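Local atomic coordinates of trehalose-6-phosphate phosphatase-related protein (Thermoplasma acidophilum, PDB entry 1U02), a protein that removes the phosphate from trehalose 6-phosphate to give free trehalose, using magnesium as cofactor. Residues S22-S33 and S53-N61; D40-E50 and I60-C69. All blocks are in the same frame, centred on the assembly; numbering follows the deposited sequence.

Overall arrangement
Both contacts belong to the HAD-type phosphatase core and run into one another. Contact 2 pairs strands 40-44 and 61-64, its centre about 7 Å from the centre of the chain; contact 1 lays the segment 22-33 against the end of helix 49-55, the link between those strands. Their centres lie about 13 Å apart, and they share Ile60 and Asn61. They also touch directly, Phe55 CE2 lying 3.4 Å from Arg47 NH1. Both converge on Asp9, a ligand of magnesium and of sodium: Ser22 OG shares the sodium with it, and Arg47 NE forms a salt bridge to it. The Ser22 side chain is about 10 Å from the magnesium ion.

Contact 1: residues S22-S33 and S53-N61; sequences SYADAGLLSLIS and SRFLPLDIN. With NA (sodium ion), chain C.
An edge-to-face aromatic pair stands where the loop before helix 26-38 meets the end of helix 49-55: the edge of Phe55 points at the face of Tyr23. The ring planes are 79° apart, the centroids 4.8 Å, and Phe55 CD1 sits over the centre of the tyrosine ring. One face of Phe55 is in turn covered by the carbonyl oxygen of Ser22, with Ser22 O 3.4 Å from Phe55 CG. Ser22 OG binds the sodium ion at 2.7 Å, Asp9 and Pro14 O completing the protein ligands. Beside the pair, Tyr23 OH reaches the aliphatic part of Arg54, 3.1 Å from its CD. The backbones are tied by Ala24 N to Phe55 O, a bond of 3.0 Å and 165°, and a water donates to both Ala24 O and Phe55 O. With an alanine in place of Phe55, the face of Tyr23 would probably lose its edge-on partner, and Ser22 O the ring it lies over. Further along, Leu56 CG lies anti to the backbone N (chi1 -168°), which brings CD1 to Ala24 CB at 3.7 Å. Leu58 CD1 meets Ile32 CG2 at 3.5 Å, the side chains crossing at about a right angle. Asp25 N-caps helix 26-38 through OD1 and Leu28 N. Leu28 and Leu31 touch Arg216 of helix 212-229, Leu29 and Ile32 pack on Leu56 and Leu58, and Leu56 also packs on Ile43 of strand 40-44.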
loop_
_atom_site.group_PDB
_atom_site.type_symbol
_atom_site.label_atom_id
_atom_site.label_comp_id
_atom_site.label_asym_id
_atom_site.label_seq_id
_atom_site.Cartn_x
_atom_site.Cartn_y
_atom_site.Cartn_z
ATOM N N SER A 22 -0.799 -9.072 -8.951
ATOM C CA SER A 22 -1.416 -9.296 -7.644
ATOM C C SER A 22 -2.927 -9.129 -7.481
ATOM O O SER A 22 -3.392 -8.460 -6.551
ATOM C CB SER A 22 -0.694 -8.450 -6.595
ATOM O OG SER A 22 0.677 -8.807 -6.542
ATOM N N TYR A 23 -3.691 -9.744 -8.377
ATOM C CA TYR A 23 -5.147 -9.696 -8.293
ATOM C C TYR A 23 -5.590 -10.647 -7.187
ATOM O O TYR A 23 -4.964 -11.680 -6.969
ATOM C CB TYR A 23 -5.761 -10.125 -9.619
ATOM C CG TYR A 23 -5.674 -9.053 -10.669
ATOM C CD1 TYR A 23 -6.811 -8.363 -11.072
ATOM C CD2 TYR A 23 -4.452 -8.715 -11.250
ATOM C CE1 TYR A 23 -6.739 -7.360 -12.033
ATOM C CE2 TYR A 23 -4.368 -7.712 -12.211
ATOM C CZ TYR A 23 -5.518 -7.043 -12.596
ATOM O OH TYR A 23 -5.455 -6.066 -13.565
ATOM N N ALA A 24 -6.668 -10.297 -6.493
ATOM C CA ALA A 24 -7.175 -11.129 -5.410
ATOM C C ALA A 24 -7.824 -12.394 -5.969
ATOM O O ALA A 24 -8.587 -12.328 -6.939
ATOM C CB ALA A 24 -8.195 -10.349 -4.591
ATOM N N ASP A 25 -7.516 -13.543 -5.375
ATOM C CA ASP A 25 -8.124 -14.797 -5.823
ATOM C C ASP A 25 -9.501 -14.923 -5.181
ATOM O O ASP A 25 -9.848 -14.140 -4.295
ATOM C CB ASP A 25 -7.250 -16.018 -5.468
ATOM C CG ASP A 25 -6.937 -16.122 -3.983
ATOM O OD1 ASP A 25 -7.737 -15.646 -3.149
ATOM O OD2 ASP A 25 -5.886 -16.711 -3.643
ATOM N N ALA A 26 -10.288 -15.896 -5.638
ATOM C CA ALA A 26 -11.635 -16.115 -5.119
ATOM C C ALA A 26 -11.680 -16.200 -3.597
ATOM O O ALA A 26 -12.616 -15.704 -2.971
ATOM C CB ALA A 26 -12.231 -17.386 -5.730
ATOM N N GLY A 27 -10.674 -16.836 -3.004
ATOM C CA GLY A 27 -10.644 -16.969 -1.556
ATOM C C GLY A 27 -10.621 -15.631 -0.840
ATOM O O GLY A 27 -11.364 -15.408 0.123
ATOM N N LEU A 28 -9.767 -14.732 -1.314
ATOM C CA LEU A 28 -9.655 -13.412 -0.710
ATOM C C LEU A 28 -10.923 -12.600 -0.982
ATOM O O LEU A 28 -11.395 -11.862 -0.112
ATOM C CB LEU A 28 -8.425 -12.669 -1.251
ATOM C CG LEU A 28 -8.185 -11.261 -0.683
ATOM C CD1 LEU A 28 -8.154 -11.316 0.842
ATOM C CD2 LEU A 28 -6.878 -10.686 -1.229
ATOM N N LEU A 29 -11.474 -12.738 -2.185
ATOM C CA LEU A 29 -12.689 -12.010 -2.540
ATOM C C LEU A 29 -13.824 -12.381 -1.584
ATOM O O LEU A 29 -14.566 -11.514 -1.127
ATOM C CB LEU A 29 -13.091 -12.315 -3.991
ATOM C CG LEU A 29 -12.157 -11.717 -5.056
ATOM C CD1 LEU A 29 -12.491 -12.260 -6.442
ATOM C CD2 LEU A 29 -12.286 -10.198 -5.031
ATOM N N SER A 30 -13.948 -13.667 -1.270
ATOM C CA SER A 30 -14.997 -14.139 -0.363
ATOM C C SER A 30 -14.778 -13.604 1.055
ATOM O O SER A 30 -15.707 -13.095 1.689
ATOM C CB SER A 30 -15.020 -15.673 -0.357
ATOM O OG SER A 30 -15.870 -16.186 0.657
ATOM N N LEU A 31 -13.542 -13.712 1.541
ATOM C CA LEU A 31 -13.185 -13.249 2.883
ATOM C C LEU A 31 -13.472 -11.772 3.112
ATOM O O LEU A 31 -14.084 -11.396 4.110
ATOM C CB LEU A 31 -11.701 -13.498 3.150
ATOM C CG LEU A 31 -11.272 -14.885 3.615
ATOM C CD1 LEU A 31 -9.753 -14.953 3.620
ATOM C CD2 LEU A 31 -11.829 -15.163 5.008
ATOM N N ILE A 32 -13.016 -10.931 2.190
ATOM C CA ILE A 32 -13.218 -9.494 2.323
ATOM C C ILE A 32 -14.679 -9.137 2.086
ATOM O O ILE A 32 -15.219 -8.244 2.740
ATOM C CB ILE A 32 -12.294 -8.716 1.349
ATOM C CG1 ILE A 32 -10.828 -9.024 1.677
ATOM C CG2 ILE A 32 -12.534 -7.221 1.478
ATOM C CD1 ILE A 32 -10.433 -8.660 3.104
ATOM N N SER A 33 -15.313 -9.842 1.155
ATOM C CA SER A 33 -16.724 -9.622 0.858
ATOM C C SER A 33 -17.524 -9.801 2.149
ATOM O O SER A 33 -18.374 -8.977 2.482
ATOM C CB SER A 33 -17.208 -10.624 -0.197
ATOM O OG SER A 33 -18.605 -10.505 -0.409
ATOM N N SER A 53 -8.812 -1.156 -7.066
ATOM C CA SER A 53 -10.147 -1.307 -7.637
ATOM C C SER A 53 -10.235 -2.490 -8.596
ATOM O O SER A 53 -11.255 -3.175 -8.641
ATOM C CB SER A 53 -10.581 -0.017 -8.343
ATOM O OG SER A 53 -10.820 1.012 -7.390
ATOM N N ARG A 54 -9.182 -2.739 -9.370
ATOM C CA ARG A 54 -9.231 -3.887 -10.263
ATOM C C ARG A 54 -8.731 -5.153 -9.558
ATOM O O ARG A 54 -9.221 -6.248 -9.840
ATOM C CB ARG A 54 -8.449 -3.636 -11.560
ATOM C CG ARG A 54 -6.968 -3.363 -11.439
ATOM C CD ARG A 54 -6.384 -3.156 -12.845
ATOM N NE ARG A 54 -4.936 -2.964 -12.841
ATOM C CZ ARG A 54 -4.334 -1.778 -12.853
ATOM N NH1 ARG A 54 -5.051 -0.663 -12.871
ATOM N NH2 ARG A 54 -3.009 -1.710 -12.850
ATOM N N PHE A 55 -7.777 -5.009 -8.639
ATOM C CA PHE A 55 -7.266 -6.170 -7.901
ATOM C C PHE A 55 -8.341 -6.765 -7.000
ATOM O O PHE A 55 -8.490 -7.981 -6.912
ATOM C CB PHE A 55 -6.099 -5.798 -6.976
ATOM C CG PHE A 55 -4.788 -5.561 -7.678
ATOM C CD1 PHE A 55 -4.515 -6.119 -8.928
ATOM C CD2 PHE A 55 -3.792 -4.820 -7.043
ATOM C CE1 PHE A 55 -3.260 -5.941 -9.533
ATOM C CE2 PHE A 55 -2.540 -4.637 -7.633
ATOM C CZ PHE A 55 -2.273 -5.197 -8.879
ATOM N N LEU A 56 -9.071 -5.885 -6.321
ATOM C CA LEU A 56 -10.105 -6.266 -5.362
ATOM C C LEU A 56 -11.381 -5.476 -5.664
ATOM O O LEU A 56 -11.720 -4.542 -4.936
ATOM C CB LEU A 56 -9.609 -5.912 -3.958
ATOM C CG LEU A 56 -10.316 -6.407 -2.705
ATOM C CD1 LEU A 56 -10.059 -7.900 -2.557
ATOM C CD2 LEU A 56 -9.777 -5.659 -1.478
ATOM N N PRO A 57 -12.123 -5.864 -6.713
ATOM C CA PRO A 57 -13.356 -5.155 -7.090
ATOM C C PRO A 57 -14.556 -5.319 -6.161
ATOM O O PRO A 57 -15.632 -5.751 -6.583
ATOM C CB PRO A 57 -13.622 -5.667 -8.506
ATOM C CG PRO A 57 -13.155 -7.090 -8.440
ATOM C CD PRO A 57 -11.891 -7.040 -7.575
ATOM N N LEU A 58 -14.367 -4.948 -4.898
ATOM C CA LEU A 58 -15.419 -5.048 -3.894
ATOM C C LEU A 58 -15.799 -3.666 -3.392
ATOM O O LEU A 58 -15.059 -2.696 -3.576
ATOM C CB LEU A 58 -14.947 -5.885 -2.700
ATOM C CG LEU A 58 -14.516 -7.326 -2.970
ATOM C CD1 LEU A 58 -13.936 -7.925 -1.695
ATOM C CD2 LEU A 58 -15.705 -8.136 -3.464
ATOM N N ASP A 59 -16.950 -3.591 -2.739
ATOM C CA ASP A 59 -17.436 -2.336 -2.192
ATOM C C ASP A 59 -16.793 -2.074 -0.833
ATOM O O ASP A 59 -17.363 -2.404 0.209
ATOM C CB ASP A 59 -18.963 -2.388 -2.055
ATOM C CG ASP A 59 -19.535 -1.143 -1.409
ATOM O OD1 ASP A 59 -19.134 -0.025 -1.804
ATOM O OD2 ASP A 59 -20.394 -1.287 -0.511
ATOM N N ILE A 60 -15.590 -1.509 -0.853
ATOM C CA ILE A 60 -14.867 -1.185 0.372
ATOM C C ILE A 60 -14.163 0.147 0.196
ATOM O O ILE A 60 -13.969 0.602 -0.928
ATOM C CB ILE A 60 -13.790 -2.251 0.736
ATOM C CG1 ILE A 60 -13.116 -2.787 -0.529
ATOM C CG2 ILE A 60 -14.414 -3.374 1.551
ATOM C CD1 ILE A 60 -12.184 -1.830 -1.189
ATOM N N ASN A 61 -13.788 0.766 1.310
ATOM C CA ASN A 61 -13.081 2.037 1.271
ATOM C C ASN A 61 -11.585 1.786 1.177
ATOM O O ASN A 61 -11.104 0.695 1.491
ATOM C CB ASN A 61 -13.392 2.866 2.520
ATOM C CG ASN A 61 -14.825 3.369 2.540
ATOM O OD1 ASN A 61 -15.366 3.766 1.510
ATOM N ND2 ASN A 61 -15.438 3.365 3.716
HETATM NA NA NA C . 1.991 -8.319 -4.203
HETATM O O HOH W 1 -9.525 -10.059 -8.395
HETATM O O HOH W 2 4.428 -8.010 -4.817
#

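Contact 2: residues D40-E50 and I60-C69; sequences DTYIVTGRSPE and INMICYHGAC. With GOL (glycerol), chain F.
Tyr42 carries Asn61 CB over one face of its ring, a CH-pi contact with CB 3.8 Å from the centroid and 28° off the normal. Strands 40-44 and 61-64 are the parallel pair of a beta-alpha-beta unit in the Rossmann-like HAD core, with helix 49-55 in the crossover; the strand axes are 25° apart. The register, Tyr42 with Asn61, Ile43 with Met62 and Val44 with Ile63, is fixed by backbone bonds, among them Ile63 N to Ile43 O at 2.8 Å and Thr45 N to Ile63 O at 2.9 Å. Tyr42, Val44, Asn61 and Ile63 share one face, where Val44 and Ile63 lie side by side; Ile43 and the selenomethionine Met62 occupy the other. Beyond the strands, His66 N donates to Thr45 O, and Tyr65 N to Arg47 O, gripping the loop 45-48. With chi1 at 175°, Thr45 OG1 turns from its own amide N and accepts from Arg47 N in an ST turn. Gly46 CA lies over the His66 ring, 3.4 Å from CD2; a CB on Gly46 would clash with His66 NE2. At the starts of both strands a glycerol, probably from the crystallisation liquor, accepts from Thr41 N and Asn61 N. Ser48 CA covers a face of the Tyr65 ring, while a water at that ring's edge lies 2.7 Å from Tyr65 OH and donates to Glu50 OE1 at 2.6 Å.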
loop_
_atom_site.group_PDB
_atom_site.type_symbol
_atom_site.label_atom_id
_atom_site.label_comp_id
_atom_site.label_asym_id
_atom_site.label_seq_id
_atom_site.Cartn_x
_atom_site.Cartn_y
_atom_site.Cartn_z
ATOM N N ASP A 40 -16.465 -1.764 9.120
ATOM C CA ASP A 40 -16.157 -0.672 8.201
ATOM C C ASP A 40 -14.721 -1.005 7.794
ATOM O O ASP A 40 -13.771 -0.750 8.536
ATOM C CB ASP A 40 -16.204 0.680 8.921
ATOM C CG ASP A 40 -16.180 1.857 7.956
ATOM O OD1 ASP A 40 -15.696 1.689 6.815
ATOM O OD2 ASP A 40 -16.632 2.958 8.339
ATOM N N THR A 41 -14.574 -1.594 6.617
ATOM C CA THR A 41 -13.273 -2.031 6.140
ATOM C C THR A 41 -12.537 -1.085 5.201
ATOM O O THR A 41 -13.113 -0.556 4.251
ATOM C CB THR A 41 -13.417 -3.404 5.462
ATOM O OG1 THR A 41 -14.128 -4.286 6.345
ATOM C CG2 THR A 41 -12.053 -3.998 5.154
ATOM N N TYR A 42 -11.251 -0.886 5.486
ATOM C CA TYR A 42 -10.386 -0.029 4.686
ATOM C C TYR A 42 -9.145 -0.776 4.227
ATOM O O TYR A 42 -8.490 -1.453 5.023
ATOM C CB TYR A 42 -9.905 1.174 5.507
ATOM C CG TYR A 42 -10.911 2.269 5.715
ATOM C CD1 TYR A 42 -10.904 3.401 4.908
ATOM C CD2 TYR A 42 -11.845 2.197 6.743
ATOM C CE1 TYR A 42 -11.799 4.443 5.121
ATOM C CE2 TYR A 42 -12.752 3.236 6.966
ATOM C CZ TYR A 42 -12.718 4.354 6.150
ATOM O OH TYR A 42 -13.590 5.395 6.370
ATOM N N ILE A 43 -8.829 -0.665 2.943
ATOM C CA ILE A 43 -7.602 -1.251 2.426
ATOM C C ILE A 43 -6.652 -0.056 2.495
ATOM O O ILE A 43 -6.992 1.025 2.017
ATOM C CB ILE A 43 -7.721 -1.691 0.944
ATOM C CG1 ILE A 43 -8.703 -2.859 0.812
ATOM C CG2 ILE A 43 -6.344 -2.095 0.419
ATOM C CD1 ILE A 43 -8.302 -4.089 1.601
ATOM N N VAL A 44 -5.485 -0.229 3.110
ATOM C CA VAL A 44 -4.515 0.860 3.214
ATOM C C VAL A 44 -3.282 0.393 2.462
ATOM O O VAL A 44 -2.657 -0.592 2.842
ATOM C CB VAL A 44 -4.161 1.162 4.678
ATOM C CG1 VAL A 44 -3.202 2.341 4.748
ATOM C CG2 VAL A 44 -5.433 1.464 5.460
ATOM N N THR A 45 -2.915 1.120 1.414
ATOM C CA THR A 45 -1.818 0.679 0.570
ATOM C C THR A 45 -1.047 1.820 -0.084
ATOM O O THR A 45 -1.451 2.982 -0.019
ATOM C CB THR A 45 -2.416 -0.211 -0.535
ATOM O OG1 THR A 45 -1.412 -0.596 -1.479
ATOM C CG2 THR A 45 -3.526 0.560 -1.259
ATOM N N GLY A 46 0.065 1.469 -0.721
ATOM C CA GLY A 46 0.855 2.456 -1.433
ATOM C C GLY A 46 0.402 2.420 -2.886
ATOM O O GLY A 46 0.793 3.256 -3.702
ATOM N N ARG A 47 -0.426 1.427 -3.203
ATOM C CA ARG A 47 -0.971 1.257 -4.550
ATOM C C ARG A 47 -1.958 2.386 -4.827
ATOM O O ARG A 47 -2.371 3.095 -3.913
ATOM C CB ARG A 47 -1.730 -0.067 -4.662
ATOM C CG ARG A 47 -0.910 -1.320 -4.414
ATOM C CD ARG A 47 -0.223 -1.815 -5.677
ATOM N NE ARG A 47 0.277 -3.171 -5.483
ATOM C CZ ARG A 47 0.698 -3.970 -6.456
ATOM N NH1 ARG A 47 0.684 -3.554 -7.714
ATOM N NH2 ARG A 47 1.127 -5.192 -6.161
ATOM N N SER A 48 -2.337 2.536 -6.093
ATOM C CA SER A 48 -3.293 3.555 -6.505
ATOM C C SER A 48 -4.708 2.989 -6.388
ATOM O O SER A 48 -4.897 1.782 -6.246
ATOM C CB SER A 48 -3.053 3.939 -7.965
ATOM O OG SER A 48 -3.249 2.804 -8.803
ATOM N N PRO A 49 -5.723 3.864 -6.450
ATOM C CA PRO A 49 -7.115 3.414 -6.357
ATOM C C PRO A 49 -7.454 2.574 -7.589
ATOM O O PRO A 49 -8.244 1.635 -7.515
ATOM C CB PRO A 49 -7.915 4.717 -6.334
ATOM C CG PRO A 49 -6.940 5.737 -5.856
ATOM C CD PRO A 49 -5.645 5.333 -6.501
ATOM N N GLU A 50 -6.856 2.920 -8.726
ATOM C CA GLU A 50 -7.118 2.176 -9.951
ATOM C C GLU A 50 -6.619 0.738 -9.791
ATOM O O GLU A 50 -7.255 -0.197 -10.274
ATOM C CB GLU A 50 -6.434 2.833 -11.160
ATOM C CG GLU A 50 -6.980 4.200 -11.555
ATOM C CD GLU A 50 -6.715 5.266 -10.507
ATOM O OE1 GLU A 50 -5.556 5.385 -10.063
ATOM O OE2 GLU A 50 -7.665 5.989 -10.131
ATOM N N ILE A 60 -15.590 -1.509 -0.853
ATOM C CA ILE A 60 -14.867 -1.185 0.372
ATOM C C ILE A 60 -14.163 0.147 0.196
ATOM O O ILE A 60 -13.969 0.602 -0.928
ATOM C CB ILE A 60 -13.790 -2.251 0.736
ATOM C CG1 ILE A 60 -13.116 -2.787 -0.529
ATOM C CG2 ILE A 60 -14.414 -3.374 1.551
ATOM C CD1 ILE A 60 -12.184 -1.830 -1.189
ATOM N N ASN A 61 -13.788 0.766 1.310
ATOM C CA ASN A 61 -13.081 2.037 1.271
ATOM C C ASN A 61 -11.585 1.786 1.177
ATOM O O ASN A 61 -11.104 0.695 1.491
ATOM C CB ASN A 61 -13.392 2.866 2.520
ATOM C CG ASN A 61 -14.825 3.369 2.540
ATOM O OD1 ASN A 61 -15.366 3.766 1.510
ATOM N ND2 ASN A 61 -15.438 3.365 3.716
HETATM N N MSE A 62 -10.840 2.794 0.747
HETATM C CA MSE A 62 -9.409 2.622 0.636
HETATM C C MSE A 62 -8.617 3.905 0.803
HETATM O O MSE A 62 -9.064 4.993 0.433
HETATM C CB MSE A 62 -9.066 1.961 -0.707
HETATM C CG MSE A 62 -9.611 2.688 -1.923
HETATM SE SE MSE A 62 -9.375 1.705 -3.597
HETATM C CE MSE A 62 -10.851 0.477 -3.458
ATOM N N ILE A 63 -7.446 3.752 1.404
ATOM C CA ILE A 63 -6.513 4.843 1.608
ATOM C C ILE A 63 -5.353 4.410 0.715
ATOM O O ILE A 63 -4.678 3.426 1.011
ATOM C CB ILE A 63 -6.051 4.931 3.088
ATOM C CG1 ILE A 63 -7.236 5.320 3.978
ATOM C CG2 ILE A 63 -4.940 5.965 3.235
ATOM C CD1 ILE A 63 -6.933 5.273 5.470
ATOM N N CYS A 64 -5.145 5.125 -0.391
ATOM C CA CYS A 64 -4.087 4.778 -1.343
ATOM C C CYS A 64 -2.899 5.730 -1.334
ATOM O O CYS A 64 -2.956 6.797 -0.724
ATOM C CB CYS A 64 -4.678 4.709 -2.752
ATOM S SG CYS A 64 -6.018 3.492 -2.897
ATOM N N TYR A 65 -1.825 5.332 -2.017
ATOM C CA TYR A 65 -0.603 6.139 -2.088
ATOM C C TYR A 65 -0.131 6.516 -0.682
ATOM O O TYR A 65 0.345 7.633 -0.455
ATOM C CB TYR A 65 -0.846 7.427 -2.886
ATOM C CG TYR A 65 -1.242 7.249 -4.336
ATOM C CD1 TYR A 65 -0.362 6.682 -5.258
ATOM C CD2 TYR A 65 -2.475 7.705 -4.801
ATOM C CE1 TYR A 65 -0.695 6.577 -6.607
ATOM C CE2 TYR A 65 -2.822 7.606 -6.152
ATOM C CZ TYR A 65 -1.925 7.045 -7.047
ATOM O OH TYR A 65 -2.244 6.987 -8.381
ATOM N N HIS A 66 -0.273 5.589 0.259
ATOM C CA HIS A 66 0.140 5.830 1.640
ATOM C C HIS A 66 -0.584 7.030 2.254
ATOM O O HIS A 66 -0.106 7.623 3.225
ATOM C CB HIS A 66 1.659 6.043 1.710
ATOM C CG HIS A 66 2.457 4.799 1.464
ATOM N ND1 HIS A 66 2.649 3.835 2.428
ATOM C CD2 HIS A 66 3.088 4.350 0.351
ATOM C CE1 HIS A 66 3.365 2.844 1.923
ATOM N NE2 HIS A 66 3.643 3.133 0.663
ATOM N N GLY A 67 -1.735 7.379 1.681
ATOM C CA GLY A 67 -2.512 8.493 2.202
ATOM C C GLY A 67 -2.734 9.691 1.292
ATOM O O GLY A 67 -3.546 10.555 1.618
ATOM N N ALA A 68 -2.046 9.758 0.154
ATOM C CA ALA A 68 -2.206 10.900 -0.750
ATOM C C ALA A 68 -3.597 10.992 -1.372
ATOM O O ALA A 68 -4.066 12.080 -1.705
ATOM C CB ALA A 68 -1.150 10.851 -1.852
ATOM N N CYS A 69 -4.253 9.852 -1.537
ATOM C CA CYS A 69 -5.582 9.820 -2.131
ATOM C C CYS A 69 -6.377 8.680 -1.525
ATOM O O CYS A 69 -5.829 7.620 -1.237
ATOM C CB CYS A 69 -5.469 9.624 -3.649
ATOM S SG CYS A 69 -7.008 9.827 -4.572
HETATM C C1 GOL F . -17.032 0.047 4.212
HETATM O O1 GOL F . -15.608 0.568 3.684
HETATM C C2 GOL F . -17.496 -1.264 4.108
HETATM O O2 GOL F . -16.950 -2.055 5.052
HETATM C C3 GOL F . -18.278 -1.338 3.188
HETATM O O3 GOL F . -19.152 -0.896 1.970
HETATM O O HOH W 3 -4.712 7.624 -9.134
#